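Side-chain contacts in lipolytic enzyme, g-d-s-l (Clostridium thermocellum, PDB 2W47), which is represented here by its family 6 carbohydrate-binding module, a beta-sandwich domain seen with a glycan and a calcium ion bound: residues L19-N23 with A24-G28; T88-W91 with T92-N95. All coordinates share one frame; numbering follows the deposited sequence.

Contact 1: residues L19-N23 with A24-G28; sequences LETVN and AGYTG. With AQA (4-deoxy-beta-L-threo-hex-4-enopyranuronic acid), chain B.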
ATOM      1  N   LEU A  19      -8.304  10.819  -3.286  1.00  7.19           N
ATOM      2  CA  LEU A  19      -7.274  10.925  -4.306  1.00  7.40           C
ATOM      3  C   LEU A  19      -6.934  12.399  -4.430  1.00  7.37           C
ATOM      4  O   LEU A  19      -7.829  13.242  -4.568  1.00  7.48           O
ATOM      5  CB  LEU A  19      -7.793  10.410  -5.649  1.00  7.33           C
ATOM      6  CG  LEU A  19      -8.236   8.946  -5.683  1.00  7.34           C
ATOM      7  CD1 LEU A  19      -8.746   8.555  -7.064  1.00  8.37           C
ATOM      8  CD2 LEU A  19      -7.095   8.032  -5.244  1.00  9.34           C
ATOM      9  N   GLU A  20      -5.647  12.722  -4.369  1.00  7.02           N
ATOM     10  CA  GLU A  20      -5.224  14.114  -4.483  1.00  8.22           C
ATOM     11  C   GLU A  20      -3.918  14.237  -5.249  1.00  7.60           C
ATOM     12  O   GLU A  20      -3.288  13.228  -5.605  1.00  7.94           O
ATOM     13  CB  GLU A  20      -5.144  14.791  -3.112  1.00  8.53           C
ATOM     14  CG  GLU A  20      -3.973  14.367  -2.274  1.00  9.70           C
ATOM     15  CD  GLU A  20      -3.829  15.161  -0.991  1.00  9.76           C
ATOM     16  OE1 GLU A  20      -2.680  15.251  -0.510  1.00  9.65           O
ATOM     17  OE2 GLU A  20      -4.843  15.671  -0.459  1.00 11.33           O
ATOM     18  N   THR A  21      -3.530  15.487  -5.500  1.00  7.67           N
ATOM     19  CA  THR A  21      -2.351  15.790  -6.316  1.00  8.28           C
ATOM     20  C   THR A  21      -1.480  16.859  -5.660  1.00  8.85           C
ATOM     21  O   THR A  21      -0.593  17.415  -6.303  1.00  9.33           O
ATOM     22  CB  THR A  21      -2.765  16.339  -7.684  1.00  8.16           C
ATOM     23  OG1 THR A  21      -3.531  17.525  -7.465  1.00  9.09           O
ATOM     24  CG2 THR A  21      -3.607  15.336  -8.462  1.00  8.86           C
ATOM     25  N   VAL A  22      -1.735  17.136  -4.382  1.00  9.23           N
ATOM     26  CA  VAL A  22      -1.111  18.260  -3.671  1.00  9.57           C
ATOM     27  C   VAL A  22       0.415  18.246  -3.659  1.00  9.58           C
ATOM     28  O   VAL A  22       1.050  19.237  -4.009  1.00 10.29           O
ATOM     29  CB  VAL A  22      -1.639  18.347  -2.216  1.00  9.23           C
ATOM     30  CG1 VAL A  22      -0.933  19.451  -1.422  1.00 10.72           C
ATOM     31  CG2 VAL A  22      -3.136  18.576  -2.228  1.00 10.88           C
ATOM     32  N   ASN A  23       0.997  17.125  -3.259  1.00  9.65           N
ATOM     33  CA  ASN A  23       2.437  17.027  -3.065  1.00 10.10           C
ATOM     34  C   ASN A  23       3.133  16.413  -4.250  1.00  9.97           C
ATOM     35  O   ASN A  23       2.786  15.311  -4.679  1.00 10.14           O
ATOM     36  CB  ASN A  23       2.739  16.210  -1.810  1.00 10.06           C
ATOM     37  CG  ASN A  23       2.181  16.841  -0.566  1.00 12.06           C
ATOM     38  OD1 ASN A  23       1.332  16.257   0.112  1.00 13.62           O
ATOM     39  ND2 ASN A  23       2.632  18.051  -0.264  1.00 11.73           N
ATOM     40  N   ALA A  24       4.131  17.123  -4.767  1.00 10.23           N
ATOM     41  CA  ALA A  24       4.873  16.669  -5.934  1.00 10.22           C
ATOM     42  C   ALA A  24       5.590  15.344  -5.696  1.00 10.50           C
ATOM     43  O   ALA A  24       5.900  14.992  -4.557  1.00 10.28           O
ATOM     44  CB  ALA A  24       5.876  17.742  -6.367  1.00 11.44           C
ATOM     45  N   GLY A  25       5.860  14.626  -6.778  1.00 10.28           N
ATOM     46  CA  GLY A  25       6.685  13.425  -6.723  1.00 10.26           C
ATOM     47  C   GLY A  25       5.924  12.128  -6.888  1.00 10.14           C
ATOM     48  O   GLY A  25       6.530  11.068  -7.042  1.00 10.50           O
ATOM     49  N   TYR A  26       4.591  12.208  -6.879  1.00  9.59           N
ATOM     50  CA  TYR A  26       3.771  11.036  -7.152  1.00  9.85           C
ATOM     51  C   TYR A  26       3.907  10.673  -8.632  1.00  9.60           C
ATOM     52  O   TYR A  26       4.447  11.449  -9.436  1.00 10.65           O
ATOM     53  CB  TYR A  26       2.295  11.280  -6.781  1.00  9.73           C
ATOM     54  CG  TYR A  26       1.620  12.359  -7.607  1.00  9.50           C
ATOM     55  CD1 TYR A  26       0.974  12.049  -8.800  1.00  8.92           C
ATOM     56  CD2 TYR A  26       1.644  13.689  -7.201  1.00  9.39           C
ATOM     57  CE1 TYR A  26       0.363  13.033  -9.563  1.00  9.75           C
ATOM     58  CE2 TYR A  26       1.038  14.682  -7.953  1.00 10.41           C
ATOM     59  CZ  TYR A  26       0.398  14.350  -9.127  1.00 10.32           C
ATOM     60  OH  TYR A  26      -0.190  15.356  -9.866  1.00 11.58           O
ATOM     61  N   THR A  27       3.417   9.489  -8.980  1.00  9.55           N
ATOM     62  CA  THR A  27       3.427   9.011 -10.361  1.00  9.88           C
ATOM     63  C   THR A  27       1.992   8.765 -10.812  1.00  9.95           C
ATOM     64  O   THR A  27       1.074   8.654  -9.995  1.00  9.98           O
ATOM     65  CB  THR A  27       4.257   7.718 -10.527  1.00 10.22           C
ATOM     66  OG1 THR A  27       3.709   6.675  -9.714  1.00 10.39           O
ATOM     67  CG2 THR A  27       5.722   7.956 -10.155  1.00 11.90           C
ATOM     68  N   GLY A  28       1.794   8.667 -12.119  1.00 10.00           N
ATOM     69  CA  GLY A  28       0.446   8.559 -12.658  1.00 10.24           C
ATOM     70  C   GLY A  28      -0.371   9.797 -12.335  1.00  9.86           C
ATOM     71  O   GLY A  28       0.162  10.895 -12.188  1.00 10.38           O
TER
HETATM   72  O6A AQA B   2      -1.152  14.590   7.479  1.00 15.19           O
HETATM   73  C6  AQA B   2      -1.385  14.262   6.282  1.00 16.56           C
HETATM   74  O6B AQA B   2      -1.865  13.142   5.972  1.00 16.51           O
HETATM   75  C5  AQA B   2      -1.104  15.132   5.311  1.00 16.81           C
HETATM   76  O5  AQA B   2      -0.519  16.403   5.720  1.00 18.59           O
HETATM   77  C4  AQA B   2      -1.324  14.831   4.010  1.00 17.67           C
HETATM   78  C3  AQA B   2      -1.215  15.907   2.948  1.00 18.65           C
HETATM   79  O3  AQA B   2      -0.947  15.347   1.655  1.00 17.80           O
HETATM   80  C2  AQA B   2      -0.088  16.847   3.355  1.00 19.05           C
HETATM   81  O2  AQA B   2       0.061  17.908   2.410  1.00 18.01           O
HETATM   82  C1  AQA B   2      -0.376  17.431   4.734  1.00 19.93           C

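Contact 2: residues T88-W91 with T92-N95; sequences TGAW and TTWN. With AQA (4-deoxy-beta-L-threo-hex-4-enopyranuronic acid), chain B.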
ATOM      1  N   THR A  88       9.305   9.792   5.914  1.00  9.08           N
ATOM      2  CA  THR A  88      10.136   9.967   4.736  1.00  9.52           C
ATOM      3  C   THR A  88      10.757  11.361   4.740  1.00 10.36           C
ATOM      4  O   THR A  88      11.476  11.720   3.814  1.00 11.00           O
ATOM      5  CB  THR A  88       9.327   9.767   3.446  1.00  9.06           C
ATOM      6  OG1 THR A  88       8.296  10.757   3.375  1.00  8.46           O
ATOM      7  CG2 THR A  88       8.716   8.366   3.406  1.00  9.48           C
ATOM      8  N   GLY A  89      10.462  12.134   5.781  1.00 11.29           N
ATOM      9  CA  GLY A  89      11.062  13.456   5.974  1.00 12.46           C
ATOM     10  C   GLY A  89      10.264  14.622   5.436  1.00 14.07           C
ATOM     11  O   GLY A  89      10.052  15.612   6.127  1.00 16.64           O
ATOM     12  N   ALA A  90       9.872  14.525   4.178  1.00 14.13           N
ATOM     13  CA  ALA A  90       9.090  15.563   3.519  1.00 13.19           C
ATOM     14  C   ALA A  90       7.929  14.901   2.808  1.00 12.33           C
ATOM     15  O   ALA A  90       8.020  13.731   2.427  1.00 11.65           O
ATOM     16  CB  ALA A  90       9.936  16.316   2.527  1.00 13.22           C
ATOM     17  N   TRP A  91       6.850  15.657   2.607  1.00 11.50           N
ATOM     18  CA  TRP A  91       5.673  15.138   1.900  1.00 11.08           C
ATOM     19  C   TRP A  91       5.955  14.893   0.423  1.00 11.07           C
ATOM     20  O   TRP A  91       5.191  14.212  -0.253  1.00 10.79           O
ATOM     21  CB  TRP A  91       4.470  16.066   2.067  1.00 11.35           C
ATOM     22  CG  TRP A  91       3.872  15.966   3.436  1.00 10.99           C
ATOM     23  CD1 TRP A  91       3.870  16.930   4.405  1.00 11.58           C
ATOM     24  CD2 TRP A  91       3.208  14.827   4.001  1.00 10.26           C
ATOM     25  NE1 TRP A  91       3.238  16.468   5.536  1.00 12.03           N
ATOM     26  CE2 TRP A  91       2.818  15.182   5.315  1.00 10.96           C
ATOM     27  CE3 TRP A  91       2.893  13.545   3.523  1.00  9.68           C
ATOM     28  CZ2 TRP A  91       2.142  14.296   6.161  1.00 10.79           C
ATOM     29  CZ3 TRP A  91       2.212  12.666   4.369  1.00 10.92           C
ATOM     30  CH2 TRP A  91       1.853  13.047   5.673  1.00 10.44           C
ATOM     31  N   THR A  92       7.064  15.441  -0.061  1.00 10.48           N
ATOM     32  CA  THR A  92       7.479  15.284  -1.454  1.00 10.73           C
ATOM     33  C   THR A  92       8.614  14.261  -1.612  1.00 10.56           C
ATOM     34  O   THR A  92       9.165  14.092  -2.705  1.00 10.86           O
ATOM     35  CB  THR A  92       7.917  16.637  -2.045  1.00 10.89           C
ATOM     36  OG1 THR A  92       8.931  17.204  -1.204  1.00 12.35           O
ATOM     37  CG2 THR A  92       6.735  17.595  -2.130  1.00 11.33           C
ATOM     38  N   THR A  93       8.956  13.580  -0.514  1.00 10.47           N
ATOM     39  CA  THR A  93       9.921  12.498  -0.553  1.00 10.17           C
ATOM     40  C   THR A  93       9.194  11.169  -0.422  1.00  9.99           C
ATOM     41  O   THR A  93       8.511  10.917   0.571  1.00 10.27           O
ATOM     42  CB  THR A  93      10.987  12.641   0.542  1.00 10.28           C
ATOM     43  OG1 THR A  93      11.671  13.882   0.341  1.00 11.22           O
ATOM     44  CG2 THR A  93      11.992  11.504   0.452  1.00 10.56           C
ATOM     45  N   TRP A  94       9.328  10.346  -1.455  1.00  9.71           N
ATOM     46  CA  TRP A  94       8.579   9.110  -1.573  1.00 10.13           C
ATOM     47  C   TRP A  94       9.526   7.931  -1.454  1.00 10.48           C
ATOM     48  O   TRP A  94      10.503   7.827  -2.206  1.00 11.76           O
ATOM     49  CB  TRP A  94       7.842   9.056  -2.910  1.00  9.57           C
ATOM     50  CG  TRP A  94       6.888  10.190  -3.120  1.00  9.28           C
ATOM     51  CD1 TRP A  94       7.199  11.460  -3.548  1.00  8.73           C
ATOM     52  CD2 TRP A  94       5.464  10.174  -2.921  1.00  8.62           C
ATOM     53  NE1 TRP A  94       6.057  12.226  -3.628  1.00  9.58           N
ATOM     54  CE2 TRP A  94       4.983  11.462  -3.246  1.00  8.12           C
ATOM     55  CE3 TRP A  94       4.548   9.199  -2.495  1.00  7.33           C
ATOM     56  CZ2 TRP A  94       3.627  11.796  -3.166  1.00  8.90           C
ATOM     57  CZ3 TRP A  94       3.193   9.542  -2.407  1.00  8.53           C
ATOM     58  CH2 TRP A  94       2.754  10.826  -2.743  1.00  8.85           C
ATOM     59  N   ASN A  95       9.234   7.055  -0.503  1.00  9.85           N
ATOM     60  CA  ASN A  95      10.046   5.868  -0.269  1.00 10.33           C
ATOM     61  C   ASN A  95       9.201   4.623  -0.487  1.00 10.03           C
ATOM     62  O   ASN A  95       8.026   4.720  -0.857  1.00  9.69           O
ATOM     63  CB  ASN A  95      10.635   5.897   1.144  1.00 11.10           C
ATOM     64  CG  ASN A  95      11.680   6.987   1.328  1.00 12.67           C
ATOM     65  OD1 ASN A  95      12.168   7.583   0.361  1.00 15.46           O
ATOM     66  ND2 ASN A  95      12.033   7.249   2.581  1.00 15.68           N
TER
HETATM   67  O6A AQA B   2      -1.152  14.590   7.479  1.00 15.19           O
HETATM   68  C6  AQA B   2      -1.385  14.262   6.282  1.00 16.56           C
HETATM   69  O6B AQA B   2      -1.865  13.142   5.972  1.00 16.51           O
HETATM   70  C5  AQA B   2      -1.104  15.132   5.311  1.00 16.81           C
HETATM   71  O5  AQA B   2      -0.519  16.403   5.720  1.00 18.59           O
HETATM   72  C4  AQA B   2      -1.324  14.831   4.010  1.00 17.67           C
HETATM   73  C3  AQA B   2      -1.215  15.907   2.948  1.00 18.65           C
HETATM   74  O3  AQA B   2      -0.947  15.347   1.655  1.00 17.80           O
HETATM   75  C2  AQA B   2      -0.088  16.847   3.355  1.00 19.05           C
HETATM   76  O2  AQA B   2       0.061  17.908   2.410  1.00 18.01           O
HETATM   77  C1  AQA B   2      -0.376  17.431   4.734  1.00 19.93           C
HETATM   78  O   HOH W   1      12.880  14.554   2.630  1.00 20.42           O

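Contact 1: residues L19-N23 with A24-G28
Beyond T21 the chain runs through a broad bend at N23-G25 that brings Y26 alongside T21 and N23, with no hydrogen bond between 19-23 and 24-28. G25 has a phi of 107°, where any side chain would collide with the carbonyl O of A24. The Y26 side chain does most of the touching. Its CG sits between its own backbone N and carbonyl carbon (chi1 64°), which turns the ring back toward 19-23. There N23 O lies at the ring edge, in plane, 3.2 Å from Y26 CD2; this buried carbonyl has no hydrogen-bonding partner, and the ring's C-H edge is what it faces. Farther out, Y26 OH rests 3.5 Å from T21 CB, with T21 CG2 close beside it, the two side chains crossing at a slant. N23 sends its amide the other way, to the sugar AQA: N23 OD1 accepts a hydrogen bond from AQA O2 at 3.1 Å. AQA O3 lies 2.8 Å from E20 OE1 and 2.9 Å from N23 OD1, and its single proton may go to either. Y31 OH is hydrogen-bonded to E20 OE1 and N23 N and so links the two residues that meet AQA. Residues 19-20 end strand 17-20, which pairs antiparallel with strand 31-34; the rest lies in the loop between them, where Y26 packs against D124 of strand 122-130 and against W94 from the loop before strand 95-103.

Contact 2: residues T88-W91 with T92-N95
T88 turns inward against T93 and N95, its hydroxyl toward the T93 carbonyl and its methyl beside N95, while the W91 indole is directed away to the sugar. The bend between them is a type I beta turn from A90 to T93, closed by T93 N donating to A90 O at 3.1 Å, with the N-H pointing well at its acceptor (160°) though the donor stands above the carbonyl plane. T88 holds its hydroxyl between its own backbone N and carbonyl carbon (chi1 62°), within the curl of the chain. From there T88 OG1 is 2.8 Å from T93 O and 3.1 Å from A90 O, two acceptors competing for one proton, and it also takes a hydrogen bond from N62 N. T88 CG2 lies alongside the N95 side chain, the two pointing opposite ways. T93 OG1 comes 3.7 Å from A90 CB and is hydrogen-bonded to a water at 2.7 Å, which reaches T88 O only weakly. W91 lays one indole face against AQA, with AQA C2 3.8 Å above the plane and over its centre, and W91 CZ2 3.4 Å from AQA O5, the flat stacking surface expected of a carbohydrate-binding site. The W94 ring has W91 O over one face, offset toward the rim, while W94 NE1 is hydrogen-bonded to A24 O of the neighbouring loop. This loop joins strand 77-83 to strand 95-103, and it rests on strand 52-61 through T88 on Y60 and A61 and W94 on R59 and A61.

How the contacts relate
Contact 1 comes first along the chain, in the loop between strands 17-20 and 31-34; contact 2 follows much later, in the loop before strand 95-103. Their centres lie 12 Å apart, on the same side of the chain's centre, and the two loops meet directly: the bridge from W94 NE1 to A24 O spans 2.9 Å, and N23 CB packs 3.5 Å from W91 O. Both reach AQA, contact 1 with polar groups and contact 2 with an aromatic face. R68, N36 and N122 add further hydrogen bonds, so the glycan pocket is assembled from loops and strand ends distant in sequence within the single family 6 module.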